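Local coordinates for protein Epf (Streptococcus pyogenes, PDB 4ES8) that acts as a cell-surface adhesin, binding to cells through an N-terminal domain that contains a carbohydrate-binding module, at residues Glu19-Asp23 / Lys296-Lys301; Phe28-Trp32 / Lys79-Ile85; Ser51-His55 / Tyr97-Phe101; Ser125-Val129 / Leu191-Glu195; Val214-Ser218 / Arg242-Asp248. All blocks are in the same frame, centred on the assembly; numbering follows the deposited sequence. Where two conformers were deposited one is given.

From the N terminus, contact 1 closes the longest loop, joining 19-23 to the end of strand 290-297 and the turn that follows; contacts 2 to 5 each close a shorter loop within it. Contact 2 (28-32 with 79-85) and contact 3 (51-55 with 97-101) cross and touch where F101 meets W32 and I85, in the probable carbohydrate-binding module. Contact 4 (125-129 with 191-195) opens after both have closed and pairs two strands of the sheet that contact 3 also reaches; S98 and S192 link the two. Contact 5 (214-218 with 242-248) comes last, where the chain enters the C-terminal β domain, touching contact 1 through S300 and Q297 at the domain junction.

Contact 1 of 5, residues Glu19-Asp23 / Lys296-Lys301; sequences EELPD and KQKQSK
E20 OE1 draws in two lysines of segment 296-301. K296 NZ donates to E20 OE1 at 2.7 Å, arriving on the syn side but 23° out of the carboxylate plane; K301 NZ completes the salt-bridge network only at long range, 3.9 Å from the same E20 OE1. The E20 and K296 side chains meet at about a right angle. With CG anti to the backbone N (chi1 178°) and the rest of its chain extended, K296 spans the full gap from its strand to the carboxylate. K301 CG, set by chi1 (-51°), lies 3.9 Å from L21 C; the bend at chi2 then turns the rest of the chain back toward its own turn, where K301 NZ donates to K298 O at 2.8 Å. Two lysines beside one carboxylate would probably favour its charged form. The contact joins the start of the chain, ahead of the probable carbohydrate-binding module, to the turn leaving strand 290-297 of the C-terminal β domain, probably the fibronectin-like one. P22 rests on that turn, its CB 3.5 Å from Q299 O, and also packs on I212 of strand 202-213. A water next to it accepts from D23 N and donates to Q299 O, 2.6 Å from the water oxygen. The turn is held from within: Q297 OE1 accepts from S300 N in the carbonyl plane and from Q299 N above it, and Q297 NE2 donates to Q299 OE1 at 3.0 Å. S300 turns its CB away from 19-23, and its OG is hydrogen-bonded to T215 O.

Contact 2 of 5, residues Phe28-Trp32 / Lys79-Ile85; sequences FKGTW and KIDKQSI
I80 wedges between F28 and W32, bringing the 28-32 loop down on the β-hairpin formed by strands 76-80 and 84-89 of the probable carbohydrate-binding module. Its CG2 methyl makes a CH-pi contact over one face of the W32 indole, with I80 CG2 3.5 Å from the centroid of the five-membered ring and 14° off the ring normal. The other branch serves the phenylalanine: with I80 CG1 anti to the backbone N (chi1 -161°) and the chain extended beyond it, I80 CD1 comes within 3.7 Å of F28 CE1. The far end of the indole meets a second isoleucine, W32 CH2 lying 3.6 Å from I85 CD1. F28 pushes its ring into the hairpin turn, where S84 O sits at the ring edge, in plane, 3.6 Å from F28 CZ. Over the centre of one F28 face lies the backbone N of G30, whose CA approaches D81 O at 3.3 Å. No direct hydrogen bond crosses between the segments; two waters do that work. One donates to both F28 O and K82 O, and the other accepts from W32 NE1 and I80 N, satisfying the indole N-H. Further out, F101 of strand 97-105 packs on I85, and F28 N is hydrogen-bonded to a glycerol, probably from the crystallisation liquor. The turn that receives F28 owes its shape to D81, whose OD1 forms an Asx turn with Q83 N and also accepts from S84 N. S84 OG donates to D81 OD1 as well, at 2.8 Å from above the carboxylate plane.

Contact 3 of 5, residues Ser51-His55 / Tyr97-Phe101; sequences SYVFH and YSVAF
Strand 51-54 crosses segment 97-101 of strand 97-105 at 64°, the axes of these short pieces 8.5 Å apart at closest approach, so the two meet through side chains rather than backbone bonds. Y52 makes the polar contact. With CG anti to its carbonyl carbon (chi1 -75°), its ring extends toward S98 and A100, and Y52 OH comes to 2.6 Å from S98 OG, a short hydroxyl-hydroxyl contact. S98 OG lies at the edge of the phenol, in its plane, and is also hydrogen-bonded to S192 O. A100 CB lies 3.7 Å from Y52 CE2, an apolar neighbour to the polar end. The second meeting point is looser: H55 and Y97 cross at about a right angle, H55 CD2 4.1 Å from Y97 OH, with V99 CG2 4.4 Å from H55 CD2. What ties this pair together is S76, whose OG is hydrogen-bonded to both H55 NE2 and Y97 OH. Outside the pair, Y52 stacks with F145 and H55 with H70. The strands belong to a β-sandwich, as expected of a carbohydrate-binding module. Strand 41-46 pairs with both of them; S98 and A100 look toward Y52, with L191 of strand 186-194 beside the ring, whereas V99 and F101 pack against strand 84-89 of the other sheet.

Contact 4 of 5, residues Ser125-Val129 / Leu191-Glu195; sequences SGITV and LSKVE
T128 turns OG1 between its backbone N and carbonyl carbon (chi1 52°), and K193 places CG in the same crowded position (chi1 79°); together these rotations bring T128 OG1 to 3.3 Å from K193 CG. The lysine is extended beyond that point, running past the threonine toward E195, so that K193 NZ forms a salt bridge with E195 OE2 at 3.6 Å. A water bridges T128 OG1 and E195 OE2, tying the threonine hydroxyl to the same carboxylate. Beneath these side chains T128 and K193 form an antiparallel hydrogen-bonded pair: T128 N donates to K193 O at 3.0 Å, and K193 N to T128 O at 2.9 Å with a more bent N-H...O angle of 143°. Strands 127-135 and 186-194 are thus neighbours in one sheet of the β-sandwich, the fold expected of the carbohydrate-binding module. V129 and S192, the next pair, are non-hydrogen-bonded, and there V129 CA makes a CA-H...O contact with L191 O at 3.2 Å. On the face opposite T128 and K193, I127 meets two residues of the partner strand, its CG2 3.7 Å from S192 CB and its CG1 4.0 Å from V194 CG1. That face looks into the sandwich: V129 packs on F206, I127 on V204, and S192 OG is hydrogen-bonded to Y89 OH. F166, from a loop, touches T128 and K193 on the other side. Where the strands part, a second water accepts from E195 N and donates to G126 O.

Contact 5 of 5, residues Val214-Ser218 / Arg242-Asp248; sequences VTNPS and RTNFEGD
The R242 guanidinium, in the conformer described, lies between T215 CG2 over one face, 3.2 Å above the plane and offset toward the rim, and F245 CD1 over the centre of the opposite face. P217 CA and D248 OD1 stand at its edge, in plane. R242 grips the aspartate end-on through one oxygen: NH1 reaches D248 OD1 at 2.9 Å on the syn lone pair, and NH2 meets the same D248 OD1 from above the carboxylate plane. R242 NH1 also crosses to N216 O at 2.9 Å, and R242 NH2 donates to N244 O. The other oxygen, weakly bonded to R242 NH1, serves mainly the serine: S218 N donates to D248 OD2 at 2.8 Å, nearly straight at 164°, and S218 OG to D248 OD2 at 2.7 Å on the anti lone pair. F245, which opens a type II beta turn ending at D248, adds an apolar touch to S218 CB. Segment 214-218 follows strand 202-213 and leads into the C-terminal β domain, probably the fibronectin-like one. D248 OD1 has a further donor in Q297 NE2. With several donors on its two oxygens in a buried setting, D248 is probably ionised, its charge balanced by R242.

Contact 1 of 5, residues Glu19-Asp23 / Lys296-Lys301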
# COMPACT_ATOMS: atom_id res chain seq x y z
N GLU A 19 -1.56 -22.88 -0.82
CA GLU A 19 -2.32 -21.68 -0.48
C GLU A 19 -1.81 -20.47 -1.27
O GLU A 19 -0.60 -20.32 -1.46
CB GLU A 19 -2.26 -21.40 1.03
N GLU A 20 -2.75 -19.60 -1.72
CA GLU A 20 -2.44 -18.41 -2.51
C GLU A 20 -1.89 -17.28 -1.63
O GLU A 20 -2.52 -16.90 -0.64
CB GLU A 20 -3.69 -17.92 -3.26
CG GLU A 20 -4.19 -18.88 -4.33
CD GLU A 20 -5.45 -18.44 -5.05
OE1 GLU A 20 -5.72 -17.22 -5.09
OE2 GLU A 20 -6.13 -19.32 -5.64
N LEU A 21 -0.71 -16.76 -2.00
CA LEU A 21 -0.06 -15.68 -1.26
C LEU A 21 -0.25 -14.35 -1.97
O LEU A 21 -0.20 -14.30 -3.20
CB LEU A 21 1.44 -15.93 -1.04
CG LEU A 21 1.87 -17.18 -0.25
CD1 LEU A 21 3.37 -17.37 -0.33
CD2 LEU A 21 1.44 -17.10 1.22
N PRO A 22 -0.41 -13.23 -1.25
CA PRO A 22 -0.54 -11.95 -1.97
C PRO A 22 0.77 -11.55 -2.62
O PRO A 22 1.84 -11.88 -2.11
CB PRO A 22 -0.93 -10.95 -0.87
CG PRO A 22 -0.45 -11.58 0.40
CD PRO A 22 -0.52 -13.06 0.22
N ASP A 23 0.67 -10.86 -3.76
CA ASP A 23 1.86 -10.38 -4.47
C ASP A 23 2.63 -9.34 -3.67
O ASP A 23 2.02 -8.49 -2.99
CB ASP A 23 1.42 -9.70 -5.78
CG ASP A 23 0.85 -10.61 -6.86
OD1 ASP A 23 1.00 -11.83 -6.73
OD2 ASP A 23 0.27 -10.08 -7.81
N LYS A 296 -14.07 -13.21 -2.20
CA LYS A 296 -12.62 -13.35 -2.11
C LYS A 296 -11.99 -12.04 -2.48
O LYS A 296 -12.31 -11.50 -3.54
CB LYS A 296 -12.13 -14.45 -3.07
CG LYS A 296 -10.60 -14.64 -3.05
CD LYS A 296 -10.18 -15.65 -4.12
CE LYS A 296 -8.69 -15.87 -4.18
NZ LYS A 296 -8.28 -16.43 -5.50
N GLN A 297 -11.12 -11.48 -1.60
CA GLN A 297 -10.42 -10.25 -1.96
C GLN A 297 -9.28 -10.68 -2.90
O GLN A 297 -8.36 -11.36 -2.44
CB GLN A 297 -9.92 -9.55 -0.69
CG GLN A 297 -9.97 -8.02 -0.81
CD GLN A 297 -9.22 -7.54 -2.02
OE1 GLN A 297 -8.02 -7.80 -2.15
NE2 GLN A 297 -9.93 -6.95 -3.00
N LYS A 298 -9.35 -10.35 -4.20
CA LYS A 298 -8.37 -10.90 -5.15
C LYS A 298 -6.95 -10.47 -4.90
O LYS A 298 -6.03 -11.22 -5.23
CB LYS A 298 -8.73 -10.56 -6.58
CG LYS A 298 -9.93 -11.30 -7.13
CD LYS A 298 -10.19 -10.75 -8.50
CE LYS A 298 -10.72 -11.78 -9.43
NZ LYS A 298 -10.82 -11.21 -10.79
N GLN A 299 -6.74 -9.28 -4.33
CA GLN A 299 -5.37 -8.82 -4.12
C GLN A 299 -4.78 -9.37 -2.82
O GLN A 299 -3.63 -9.81 -2.82
CB GLN A 299 -5.27 -7.29 -4.14
CG GLN A 299 -5.55 -6.70 -5.52
CD GLN A 299 -7.01 -6.70 -5.92
OE1 GLN A 299 -7.91 -6.42 -5.13
NE2 GLN A 299 -7.26 -6.99 -7.19
N SER A 300 -5.53 -9.31 -1.70
CA SER A 300 -4.99 -9.78 -0.43
C SER A 300 -5.08 -11.30 -0.28
O SER A 300 -4.43 -11.88 0.59
CB SER A 300 -5.74 -9.12 0.72
OG SER A 300 -7.06 -9.67 0.78
N LYS A 301 -5.97 -11.93 -1.10
CA LYS A 301 -6.27 -13.36 -1.13
C LYS A 301 -7.11 -13.81 0.07
O LYS A 301 -7.30 -15.02 0.27
CB LYS A 301 -5.00 -14.24 -1.24
CG LYS A 301 -4.05 -13.85 -2.38
CD LYS A 301 -4.74 -13.96 -3.72
CE LYS A 301 -3.88 -13.57 -4.89
NZ LYS A 301 -4.71 -13.55 -6.13
O HOH W 1 -1.94 -10.24 -4.75
O HOH W 2 -2.15 -11.66 -7.30

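Contact 2 of 5, residues Phe28-Trp32 / Lys79-Ile85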
# COMPACT_ATOMS: atom_id res chain seq x y z
N PHE A 28 11.51 -1.93 -6.00
CA PHE A 28 12.85 -1.58 -5.55
C PHE A 28 13.88 -2.38 -6.33
O PHE A 28 14.09 -3.56 -6.02
CB PHE A 28 12.98 -1.82 -4.02
CG PHE A 28 14.35 -1.51 -3.46
CD1 PHE A 28 14.70 -0.21 -3.13
CD2 PHE A 28 15.28 -2.52 -3.24
CE1 PHE A 28 15.97 0.08 -2.59
CE2 PHE A 28 16.54 -2.23 -2.71
CZ PHE A 28 16.88 -0.93 -2.39
N LYS A 29 14.49 -1.76 -7.37
CA LYS A 29 15.49 -2.48 -8.18
C LYS A 29 16.94 -2.19 -7.75
O LYS A 29 17.87 -2.69 -8.37
CB LYS A 29 15.29 -2.20 -9.67
CG LYS A 29 14.05 -2.89 -10.24
CD LYS A 29 14.38 -4.22 -10.87
CE LYS A 29 13.15 -4.84 -11.48
NZ LYS A 29 12.79 -4.23 -12.78
N GLY A 30 17.13 -1.38 -6.70
CA GLY A 30 18.45 -1.09 -6.16
C GLY A 30 19.28 -0.19 -7.05
O GLY A 30 20.45 -0.48 -7.32
N THR A 31 18.69 0.93 -7.48
CA THR A 31 19.43 1.85 -8.33
C THR A 31 19.03 3.30 -8.10
O THR A 31 17.84 3.61 -7.84
CB THR A 31 19.24 1.47 -9.85
OG1 THR A 31 20.03 2.37 -10.65
CG2 THR A 31 17.78 1.52 -10.32
N TRP A 32 20.02 4.19 -8.29
CA TRP A 32 19.82 5.64 -8.27
C TRP A 32 19.48 6.21 -9.68
O TRP A 32 19.10 7.38 -9.77
CB TRP A 32 21.05 6.39 -7.74
CG TRP A 32 21.49 5.99 -6.37
CD1 TRP A 32 22.75 5.62 -6.01
CD2 TRP A 32 20.72 6.05 -5.16
NE1 TRP A 32 22.82 5.42 -4.65
CE2 TRP A 32 21.58 5.66 -4.10
CE3 TRP A 32 19.38 6.38 -4.86
CZ2 TRP A 32 21.16 5.61 -2.77
CZ3 TRP A 32 18.95 6.27 -3.54
CH2 TRP A 32 19.82 5.88 -2.51
N LYS A 79 24.04 5.04 -0.41
CA LYS A 79 24.45 3.76 -1.02
C LYS A 79 23.25 2.87 -1.19
O LYS A 79 22.43 2.75 -0.26
CB LYS A 79 25.52 3.06 -0.16
CG LYS A 79 26.03 1.73 -0.71
CD LYS A 79 27.22 1.16 0.13
CE LYS A 79 26.87 0.82 1.58
NZ LYS A 79 25.90 -0.31 1.69
N ILE A 80 23.14 2.27 -2.37
CA ILE A 80 22.03 1.38 -2.65
C ILE A 80 22.53 0.11 -3.31
O ILE A 80 23.56 0.12 -4.03
CB ILE A 80 20.97 2.10 -3.54
CG1 ILE A 80 19.59 1.44 -3.49
CG2 ILE A 80 21.47 2.28 -5.00
CD1 ILE A 80 18.47 2.34 -4.15
N ASP A 81 21.84 -0.98 -3.03
CA ASP A 81 22.12 -2.22 -3.72
C ASP A 81 20.81 -3.00 -3.82
O ASP A 81 19.73 -2.47 -3.48
CB ASP A 81 23.28 -3.00 -3.09
CG ASP A 81 23.05 -3.47 -1.68
OD1 ASP A 81 21.87 -3.66 -1.30
OD2 ASP A 81 24.05 -3.66 -0.97
N LYS A 82 20.87 -4.26 -4.29
CA LYS A 82 19.69 -5.05 -4.55
C LYS A 82 18.76 -5.21 -3.34
O LYS A 82 17.57 -5.40 -3.54
CB LYS A 82 20.12 -6.45 -5.07
CG LYS A 82 19.01 -7.26 -5.71
CD LYS A 82 19.44 -8.71 -5.98
CE LYS A 82 18.29 -9.60 -6.38
NZ LYS A 82 17.71 -9.22 -7.69
N GLN A 83 19.30 -5.14 -2.11
CA GLN A 83 18.49 -5.38 -0.93
C GLN A 83 18.46 -4.23 0.04
O GLN A 83 17.61 -4.28 0.94
CB GLN A 83 19.01 -6.61 -0.16
CG GLN A 83 18.91 -7.91 -0.95
CD GLN A 83 19.16 -9.12 -0.09
OE1 GLN A 83 20.31 -9.50 0.18
NE2 GLN A 83 18.09 -9.76 0.36
N SER A 84 19.35 -3.24 -0.07
CA SER A 84 19.45 -2.23 0.99
C SER A 84 19.64 -0.82 0.50
O SER A 84 20.00 -0.59 -0.67
CB SER A 84 20.65 -2.57 1.88
OG SER A 84 21.88 -2.41 1.20
N ILE A 85 19.41 0.14 1.40
CA ILE A 85 19.57 1.55 1.08
C ILE A 85 20.09 2.21 2.35
O ILE A 85 19.65 1.87 3.46
CB ILE A 85 18.24 2.13 0.55
CG1 ILE A 85 18.44 3.49 -0.09
CG2 ILE A 85 17.09 2.13 1.60
CD1 ILE A 85 17.25 3.89 -0.95
O HOH W 3 16.15 -5.39 -5.85
O HOH W 4 24.98 3.45 -4.28

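Contact 3 of 5, residues Ser51-His55 / Tyr97-Phe101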
# COMPACT_ATOMS: atom_id res chain seq x y z
N SER A 51 10.36 20.25 4.78
CA SER A 51 10.55 20.24 3.34
C SER A 51 11.86 19.62 2.88
O SER A 51 12.94 19.93 3.40
CB SER A 51 10.47 21.67 2.81
OG SER A 51 9.20 22.21 3.11
N TYR A 52 11.74 18.77 1.85
CA TYR A 52 12.88 18.04 1.28
C TYR A 52 12.99 18.28 -0.21
O TYR A 52 11.99 18.32 -0.92
CB TYR A 52 12.68 16.52 1.49
CG TYR A 52 12.92 16.08 2.92
CD1 TYR A 52 11.98 16.34 3.92
CD2 TYR A 52 14.10 15.43 3.27
CE1 TYR A 52 12.21 15.95 5.24
CE2 TYR A 52 14.34 15.04 4.59
CZ TYR A 52 13.40 15.33 5.58
OH TYR A 52 13.62 14.93 6.88
N VAL A 53 14.24 18.34 -0.69
CA VAL A 53 14.53 18.47 -2.11
C VAL A 53 15.47 17.33 -2.53
O VAL A 53 16.03 16.64 -1.69
CB VAL A 53 15.14 19.84 -2.48
CG1 VAL A 53 14.22 20.98 -2.08
CG2 VAL A 53 16.54 19.99 -1.87
N PHE A 54 15.62 17.15 -3.84
CA PHE A 54 16.36 16.02 -4.38
C PHE A 54 17.86 16.11 -4.07
O PHE A 54 18.46 17.18 -4.17
CB PHE A 54 16.10 15.91 -5.89
CG PHE A 54 16.60 14.63 -6.51
CD1 PHE A 54 15.85 13.47 -6.42
CD2 PHE A 54 17.78 14.60 -7.25
CE1 PHE A 54 16.30 12.28 -7.01
CE2 PHE A 54 18.21 13.43 -7.88
CZ PHE A 54 17.47 12.27 -7.75
N HIS A 55 18.45 14.96 -3.66
CA HIS A 55 19.84 14.84 -3.24
C HIS A 55 20.69 14.45 -4.44
O HIS A 55 20.89 13.26 -4.74
CB HIS A 55 19.92 13.78 -2.13
CG HIS A 55 21.27 13.50 -1.53
ND1 HIS A 55 22.30 12.90 -2.26
CD2 HIS A 55 21.69 13.65 -0.25
CE1 HIS A 55 23.31 12.74 -1.41
NE2 HIS A 55 22.99 13.16 -0.18
N TYR A 97 20.49 18.23 10.10
CA TYR A 97 20.47 17.89 8.68
C TYR A 97 19.81 16.53 8.53
O TYR A 97 20.06 15.64 9.34
CB TYR A 97 21.90 17.87 8.16
CG TYR A 97 22.05 17.44 6.72
CD1 TYR A 97 21.79 18.32 5.68
CD2 TYR A 97 22.57 16.19 6.40
CE1 TYR A 97 21.99 17.95 4.35
CE2 TYR A 97 22.73 15.79 5.08
CZ TYR A 97 22.45 16.68 4.06
OH TYR A 97 22.65 16.33 2.75
N SER A 98 19.01 16.36 7.48
CA SER A 98 18.32 15.10 7.28
C SER A 98 18.42 14.60 5.85
O SER A 98 18.28 15.39 4.92
CB SER A 98 16.85 15.24 7.66
OG SER A 98 16.09 14.10 7.27
N VAL A 99 18.61 13.27 5.70
CA VAL A 99 18.56 12.59 4.40
C VAL A 99 17.32 11.68 4.43
O VAL A 99 17.07 11.00 5.42
CB VAL A 99 19.84 11.77 4.12
CG1 VAL A 99 19.68 10.89 2.87
CG2 VAL A 99 21.05 12.69 3.98
N ALA A 100 16.55 11.65 3.33
CA ALA A 100 15.40 10.77 3.23
C ALA A 100 15.45 10.02 1.94
O ALA A 100 15.84 10.59 0.91
CB ALA A 100 14.11 11.56 3.32
N PHE A 101 15.00 8.77 1.97
CA PHE A 101 14.84 7.97 0.77
C PHE A 101 13.37 7.69 0.50
O PHE A 101 12.57 7.57 1.44
CB PHE A 101 15.57 6.62 0.92
CG PHE A 101 17.04 6.81 1.22
CD1 PHE A 101 17.88 7.41 0.29
CD2 PHE A 101 17.59 6.34 2.41
CE1 PHE A 101 19.24 7.59 0.57
CE2 PHE A 101 18.94 6.52 2.68
CZ PHE A 101 19.76 7.12 1.76

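Contact 4 of 5, residues Ser125-Val129 / Leu191-Glu195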
# COMPACT_ATOMS: atom_id res chain seq x y z
N SER A 125 25.16 6.00 16.50
CA SER A 125 24.89 6.89 17.61
C SER A 125 24.79 8.33 17.05
O SER A 125 25.65 8.75 16.25
CB SER A 125 26.01 6.77 18.64
OG SER A 125 25.75 7.64 19.72
N GLY A 126 23.73 9.04 17.42
CA GLY A 126 23.52 10.41 16.94
C GLY A 126 22.49 10.49 15.83
O GLY A 126 22.05 11.58 15.49
N ILE A 127 22.12 9.34 15.24
CA ILE A 127 21.11 9.37 14.17
C ILE A 127 19.74 9.02 14.75
O ILE A 127 19.60 8.07 15.55
CB ILE A 127 21.47 8.40 13.01
CG1 ILE A 127 22.79 8.83 12.30
CG2 ILE A 127 20.30 8.27 12.02
CD1 ILE A 127 23.21 7.92 11.16
N THR A 128 18.71 9.81 14.36
CA THR A 128 17.33 9.50 14.72
C THR A 128 16.60 9.23 13.41
O THR A 128 17.06 9.65 12.33
CB THR A 128 16.70 10.56 15.61
OG1 THR A 128 16.87 11.84 14.99
CG2 THR A 128 17.34 10.58 17.03
N VAL A 129 15.55 8.43 13.48
CA VAL A 129 14.89 7.89 12.30
C VAL A 129 13.38 8.09 12.37
O VAL A 129 12.77 7.99 13.44
CB VAL A 129 15.25 6.36 12.26
CG1 VAL A 129 14.48 5.59 11.18
CG2 VAL A 129 16.76 6.15 12.07
N LEU A 191 13.40 8.14 6.66
CA LEU A 191 14.06 9.38 7.03
C LEU A 191 15.01 9.21 8.17
O LEU A 191 14.74 8.47 9.11
CB LEU A 191 13.03 10.47 7.42
CG LEU A 191 11.89 10.70 6.42
CD1 LEU A 191 10.63 9.98 6.86
CD2 LEU A 191 11.58 12.19 6.28
N SER A 192 16.13 9.95 8.10
CA SER A 192 17.07 9.97 9.22
C SER A 192 17.60 11.37 9.39
O SER A 192 17.49 12.20 8.48
CB SER A 192 18.20 8.96 9.03
OG SER A 192 18.95 9.19 7.85
N LYS A 193 18.17 11.66 10.56
CA LYS A 193 18.73 12.97 10.76
C LYS A 193 19.79 12.96 11.84
O LYS A 193 19.83 12.04 12.67
CB LYS A 193 17.64 14.01 11.06
CG LYS A 193 17.10 14.01 12.47
CD LYS A 193 16.28 15.29 12.70
CE LYS A 193 15.42 15.25 13.93
NZ LYS A 193 14.55 16.45 14.00
N VAL A 194 20.63 14.00 11.81
CA VAL A 194 21.60 14.28 12.87
C VAL A 194 21.21 15.63 13.46
O VAL A 194 20.84 16.54 12.71
CB VAL A 194 23.09 14.23 12.41
CG1 VAL A 194 23.48 12.80 12.05
CG2 VAL A 194 23.38 15.18 11.24
N GLU A 195 21.30 15.77 14.79
CA GLU A 195 21.01 17.03 15.49
C GLU A 195 22.26 17.81 15.76
O GLU A 195 22.19 19.02 15.96
CB GLU A 195 20.31 16.77 16.84
CG GLU A 195 18.97 16.08 16.71
CD GLU A 195 17.76 16.99 16.60
OE1 GLU A 195 17.92 18.16 16.18
OE2 GLU A 195 16.65 16.52 16.92
O HOH W 5 22.96 13.90 16.31
O HOH W 6 15.95 13.75 16.67

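Contact 5 of 5, residues Val214-Ser218 / Arg242-Asp248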
# COMPACT_ATOMS: atom_id res chain seq x y z
N VAL A 214 -3.44 -6.22 2.37
CA VAL A 214 -4.04 -7.01 3.47
C VAL A 214 -5.52 -6.63 3.65
O VAL A 214 -6.10 -6.87 4.72
CB VAL A 214 -3.25 -6.84 4.78
CG1 VAL A 214 -1.88 -7.50 4.67
CG2 VAL A 214 -3.13 -5.37 5.18
N THR A 215 -6.14 -6.11 2.59
CA THR A 215 -7.54 -5.70 2.63
C THR A 215 -8.46 -6.87 2.98
O THR A 215 -8.39 -7.92 2.36
CB THR A 215 -7.92 -5.15 1.27
OG1 THR A 215 -7.01 -4.09 0.93
CG2 THR A 215 -9.33 -4.65 1.22
N ASN A 216 -9.39 -6.65 3.91
CA ASN A 216 -10.41 -7.65 4.20
C ASN A 216 -11.47 -7.61 3.14
O ASN A 216 -11.89 -6.52 2.72
CB ASN A 216 -11.04 -7.40 5.57
CG ASN A 216 -10.08 -7.65 6.70
OD1 ASN A 216 -9.38 -8.67 6.73
ND2 ASN A 216 -10.01 -6.71 7.62
N PRO A 217 -11.98 -8.78 2.71
CA PRO A 217 -13.08 -8.76 1.74
C PRO A 217 -14.32 -8.12 2.35
O PRO A 217 -14.51 -8.16 3.58
CB PRO A 217 -13.32 -10.24 1.44
CG PRO A 217 -12.80 -10.97 2.64
CD PRO A 217 -11.63 -10.15 3.13
N SER A 218 -15.15 -7.53 1.50
CA SER A 218 -16.43 -6.97 1.91
C SER A 218 -17.34 -8.12 2.42
O SER A 218 -17.01 -9.32 2.30
CB SER A 218 -17.08 -6.25 0.74
OG SER A 218 -17.32 -7.16 -0.32
N ARG A 242 -14.23 0.20 4.68
CA ARG A 242 -13.94 0.24 3.24
C ARG A 242 -15.16 0.73 2.49
O ARG A 242 -16.27 0.26 2.78
CB ARG A 242 -13.65 -1.18 2.70
CG ARG A 242 -12.30 -1.80 2.87
CD ARG A 242 -12.33 -3.13 2.10
NE ARG A 242 -12.26 -2.98 0.64
CZ ARG A 242 -12.38 -3.98 -0.23
NH1 ARG A 242 -12.58 -5.22 0.20
NH2 ARG A 242 -12.27 -3.76 -1.53
N THR A 243 -14.98 1.57 1.48
CA THR A 243 -16.09 2.01 0.63
C THR A 243 -15.77 1.68 -0.84
O THR A 243 -16.70 1.62 -1.65
CB THR A 243 -16.43 3.49 0.83
OG1 THR A 243 -15.33 4.30 0.43
CG2 THR A 243 -16.88 3.80 2.27
N ASN A 244 -14.49 1.43 -1.18
CA ASN A 244 -14.16 1.00 -2.54
C ASN A 244 -14.04 -0.51 -2.53
O ASN A 244 -13.04 -1.03 -2.04
CB ASN A 244 -12.86 1.65 -3.08
CG ASN A 244 -12.52 1.17 -4.48
OD1 ASN A 244 -13.39 0.67 -5.21
ND2 ASN A 244 -11.26 1.32 -4.92
N PHE A 245 -15.05 -1.21 -3.07
CA PHE A 245 -15.04 -2.67 -3.03
C PHE A 245 -14.29 -3.29 -4.20
O PHE A 245 -14.30 -4.51 -4.35
CB PHE A 245 -16.46 -3.22 -2.89
CG PHE A 245 -17.10 -2.74 -1.62
CD1 PHE A 245 -16.48 -2.93 -0.39
CD2 PHE A 245 -18.33 -2.09 -1.64
CE1 PHE A 245 -17.07 -2.49 0.80
CE2 PHE A 245 -18.93 -1.65 -0.45
CZ PHE A 245 -18.29 -1.85 0.76
N GLU A 246 -13.58 -2.44 -4.99
CA GLU A 246 -12.76 -2.88 -6.11
C GLU A 246 -11.90 -4.09 -5.76
O GLU A 246 -11.22 -4.09 -4.72
CB GLU A 246 -11.85 -1.71 -6.51
CG GLU A 246 -10.97 -1.96 -7.70
CD GLU A 246 -10.15 -0.75 -8.13
OE1 GLU A 246 -10.26 0.32 -7.51
OE2 GLU A 246 -9.36 -0.91 -9.09
N GLY A 247 -11.90 -5.07 -6.65
CA GLY A 247 -11.06 -6.25 -6.48
C GLY A 247 -11.71 -7.41 -5.77
O GLY A 247 -11.15 -8.51 -5.76
N ASP A 248 -12.87 -7.20 -5.14
CA ASP A 248 -13.55 -8.31 -4.48
C ASP A 248 -14.23 -9.19 -5.52
O ASP A 248 -14.92 -8.68 -6.42
CB ASP A 248 -14.59 -7.78 -3.48
CG ASP A 248 -14.01 -7.18 -2.22
OD1 ASP A 248 -12.79 -6.88 -2.21
OD2 ASP A 248 -14.76 -7.00 -1.25